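Local coordinates for protein carboxyvinyl-carboxyphosphonate phosphorylmutase (Bacillus anthracis, PDB 4IQD) that binds pyruvic acid and belongs to the phosphoenolpyruvate phosphomutase family of TIM-barrel enzymes, at residues 159-164 against 211-216. Residues are numbered along the deposited sequence; the frame is centred on the assembly and turned at random.
Sequences SLYIVA and NAPLLA
V163 and L215 meet inside the barrel, a worked example of how strands that are not neighbours in a TIM barrel can touch through side chains that point into its interior. The apolar part of the contact is a single touch of methyl groups: CG1 of V163 lies 3.9 Å from CD1 of L215, and the two side chains cross at about a right angle. Both residues direct CB toward the other segment, yet their CA atoms remain 8.3 Å apart, a gap bridged by side chains alone. V163 holds CG1 anti to its backbone N (chi1 173°), which brings this branch to the leucine, while L215 reaches back with CG trans to its backbone N (chi1 -174°).

A second, looser touch involves a polar atom. The hydroxyl end of Y161 comes up to the proline ring, with OH 4.2 Å from CG of P213, a loose approach at the far end of the ring, longer than close van der Waals contact. The burial is modest, 100 Å² over both sides.

Around this contact, Y161 and V163 bond through their backbones to strand 120-124, and I162 and A164 to D190 and A191 on the other flank. Helix 14-26 packs against Y161 and P213: F21 packs edge-to-face with the tyrosine ring, and V25 touches both residues. Strand 191-194 stands between strands 161-166 and 215-217, where A191 meets V163 and I192 meets L214.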
ATOM      1  N   SER A 159     -26.637  -9.878   5.591  1.00 28.04           N
ATOM      2  CA  SER A 159     -26.139 -10.018   4.229  1.00 27.73           C
ATOM      3  C   SER A 159     -24.648 -10.327   4.216  1.00 26.64           C
ATOM      4  O   SER A 159     -24.028 -10.398   3.161  1.00 26.79           O
ATOM      5  CB  SER A 159     -26.418  -8.743   3.431  1.00 29.77           C
ATOM      6  OG  SER A 159     -25.941  -7.600   4.119  1.00 31.53           O
ATOM      7  N   LEU A 160     -24.082 -10.517   5.402  1.00 27.20           N
ATOM      8  CA  LEU A 160     -22.648 -10.730   5.547  1.00 30.15           C
ATOM      9  C   LEU A 160     -22.314 -12.200   5.782  1.00 28.57           C
ATOM     10  O   LEU A 160     -22.773 -12.803   6.751  1.00 29.24           O
ATOM     11  CB  LEU A 160     -22.116  -9.883   6.702  1.00 30.15           C
ATOM     12  CG  LEU A 160     -20.747  -9.230   6.527  1.00 26.27           C
ATOM     13  CD1 LEU A 160     -20.694  -8.413   5.242  1.00 27.30           C
ATOM     14  CD2 LEU A 160     -20.445  -8.352   7.725  1.00 22.36           C
ATOM     15  N   TYR A 161     -21.513 -12.768   4.888  1.00 24.75           N
ATOM     16  CA  TYR A 161     -21.061 -14.146   5.015  1.00 22.47           C
ATOM     17  C   TYR A 161     -20.044 -14.201   6.142  1.00 23.61           C
ATOM     18  O   TYR A 161     -19.134 -13.379   6.201  1.00 26.70           O
ATOM     19  CB  TYR A 161     -20.428 -14.594   3.699  1.00 23.58           C
ATOM     20  CG  TYR A 161     -20.196 -16.082   3.556  1.00 23.50           C
ATOM     21  CD1 TYR A 161     -21.172 -16.909   3.009  1.00 22.96           C
ATOM     22  CD2 TYR A 161     -18.989 -16.653   3.931  1.00 24.95           C
ATOM     23  CE1 TYR A 161     -20.958 -18.265   2.858  1.00 23.53           C
ATOM     24  CE2 TYR A 161     -18.765 -18.008   3.783  1.00 26.78           C
ATOM     25  CZ  TYR A 161     -19.753 -18.810   3.247  1.00 24.37           C
ATOM     26  OH  TYR A 161     -19.530 -20.157   3.099  1.00 21.17           O
ATOM     27  N   ILE A 162     -20.203 -15.153   7.052  1.00 22.39           N
ATOM     28  CA  ILE A 162     -19.331 -15.201   8.214  1.00 21.86           C
ATOM     29  C   ILE A 162     -18.425 -16.412   8.229  1.00 23.25           C
ATOM     30  O   ILE A 162     -18.890 -17.551   8.200  1.00 25.95           O
ATOM     31  CB  ILE A 162     -20.120 -15.230   9.520  1.00 23.51           C
ATOM     32  CG1 ILE A 162     -21.088 -14.053   9.592  1.00 24.62           C
ATOM     33  CG2 ILE A 162     -19.162 -15.204  10.693  1.00 16.86           C
ATOM     34  CD1 ILE A 162     -21.944 -14.066  10.830  1.00 24.07           C
ATOM     35  N   VAL A 163     -17.124 -16.157   8.289  1.00 21.88           N
ATOM     36  CA  VAL A 163     -16.156 -17.212   8.530  1.00 23.12           C
ATOM     37  C   VAL A 163     -15.654 -17.089   9.963  1.00 24.49           C
ATOM     38  O   VAL A 163     -15.223 -16.020  10.383  1.00 23.59           O
ATOM     39  CB  VAL A 163     -14.969 -17.124   7.551  1.00 26.71           C
ATOM     40  CG1 VAL A 163     -13.895 -18.130   7.926  1.00 29.36           C
ATOM     41  CG2 VAL A 163     -15.444 -17.344   6.123  1.00 23.64           C
ATOM     42  N   ALA A 164     -15.730 -18.182  10.719  1.00 22.81           N
ATOM     43  CA  ALA A 164     -15.292 -18.169  12.109  1.00 23.89           C
ATOM     44  C   ALA A 164     -13.970 -18.909  12.298  1.00 22.38           C
ATOM     45  O   ALA A 164     -13.841 -20.077  11.933  1.00 22.10           O
ATOM     46  CB  ALA A 164     -16.366 -18.759  13.012  1.00 25.24           C
ATOM     47  N   ASN A 211     -20.381 -29.313  10.436  0.52 29.56           N
ATOM     48  CA  ASN A 211     -21.360 -29.055   9.377  0.52 29.91           C
ATOM     49  C   ASN A 211     -21.205 -27.703   8.672  0.52 29.64           C
ATOM     50  O   ASN A 211     -22.127 -26.888   8.664  0.52 30.47           O
ATOM     51  CB  ASN A 211     -22.786 -29.197   9.919  0.52 30.43           C
ATOM     52  CG  ASN A 211     -23.067 -28.257  11.079  0.52 30.03           C
ATOM     53  OD1 ASN A 211     -22.231 -28.077  11.964  0.52 32.69           O
ATOM     54  ND2 ASN A 211     -24.247 -27.647  11.075  0.52 26.89           N
ATOM     55  N   ALA A 212     -20.045 -27.484   8.065  1.00 24.78           N
ATOM     56  CA  ALA A 212     -19.746 -26.222   7.399  1.00 23.48           C
ATOM     57  C   ALA A 212     -18.603 -26.400   6.414  1.00 24.10           C
ATOM     58  O   ALA A 212     -17.783 -27.296   6.574  1.00 29.18           O
ATOM     59  CB  ALA A 212     -19.387 -25.151   8.420  1.00 23.11           C
ATOM     60  N   PRO A 213     -18.550 -25.547   5.382  1.00 22.83           N
ATOM     61  CA  PRO A 213     -17.362 -25.504   4.527  1.00 23.58           C
ATOM     62  C   PRO A 213     -16.150 -25.095   5.348  1.00 21.39           C
ATOM     63  O   PRO A 213     -16.293 -24.355   6.319  1.00 23.52           O
ATOM     64  CB  PRO A 213     -17.698 -24.403   3.522  1.00 26.55           C
ATOM     65  CG  PRO A 213     -19.182 -24.362   3.485  1.00 28.31           C
ATOM     66  CD  PRO A 213     -19.628 -24.679   4.877  1.00 25.73           C
ATOM     67  N   LEU A 214     -14.971 -25.574   4.972  1.00 23.21           N
ATOM     68  CA  LEU A 214     -13.769 -25.271   5.730  1.00 19.06           C
ATOM     69  C   LEU A 214     -12.776 -24.455   4.921  1.00 16.88           C
ATOM     70  O   LEU A 214     -12.681 -24.604   3.704  1.00 18.21           O
ATOM     71  CB  LEU A 214     -13.113 -26.557   6.236  1.00 20.77           C
ATOM     72  CG  LEU A 214     -13.992 -27.435   7.128  1.00 22.11           C
ATOM     73  CD1 LEU A 214     -13.186 -28.581   7.699  1.00 25.80           C
ATOM     74  CD2 LEU A 214     -14.629 -26.619   8.238  1.00 22.74           C
ATOM     75  N   LEU A 215     -12.046 -23.592   5.621  1.00 20.90           N
ATOM     76  CA  LEU A 215     -11.023 -22.747   5.027  1.00 19.62           C
ATOM     77  C   LEU A 215      -9.651 -23.270   5.416  1.00 20.72           C
ATOM     78  O   LEU A 215      -9.439 -23.686   6.554  1.00 18.78           O
ATOM     79  CB  LEU A 215     -11.194 -21.310   5.529  1.00 16.59           C
ATOM     80  CG  LEU A 215     -10.362 -20.139   4.993  1.00 16.68           C
ATOM     81  CD1 LEU A 215     -11.078 -18.859   5.336  1.00 29.69           C
ATOM     82  CD2 LEU A 215      -8.954 -20.094   5.564  1.00 17.01           C
ATOM     83  N   ALA A 216      -8.722 -23.240   4.469  1.00 23.56           N
ATOM     84  CA  ALA A 216      -7.339 -23.608   4.731  1.00 21.29           C
ATOM     85  C   ALA A 216      -6.472 -22.360   4.672  1.00 17.05           C
ATOM     86  O   ALA A 216      -6.628 -21.533   3.779  1.00 22.17           O
ATOM     87  CB  ALA A 216      -6.866 -24.629   3.721  1.00 17.31           C
TER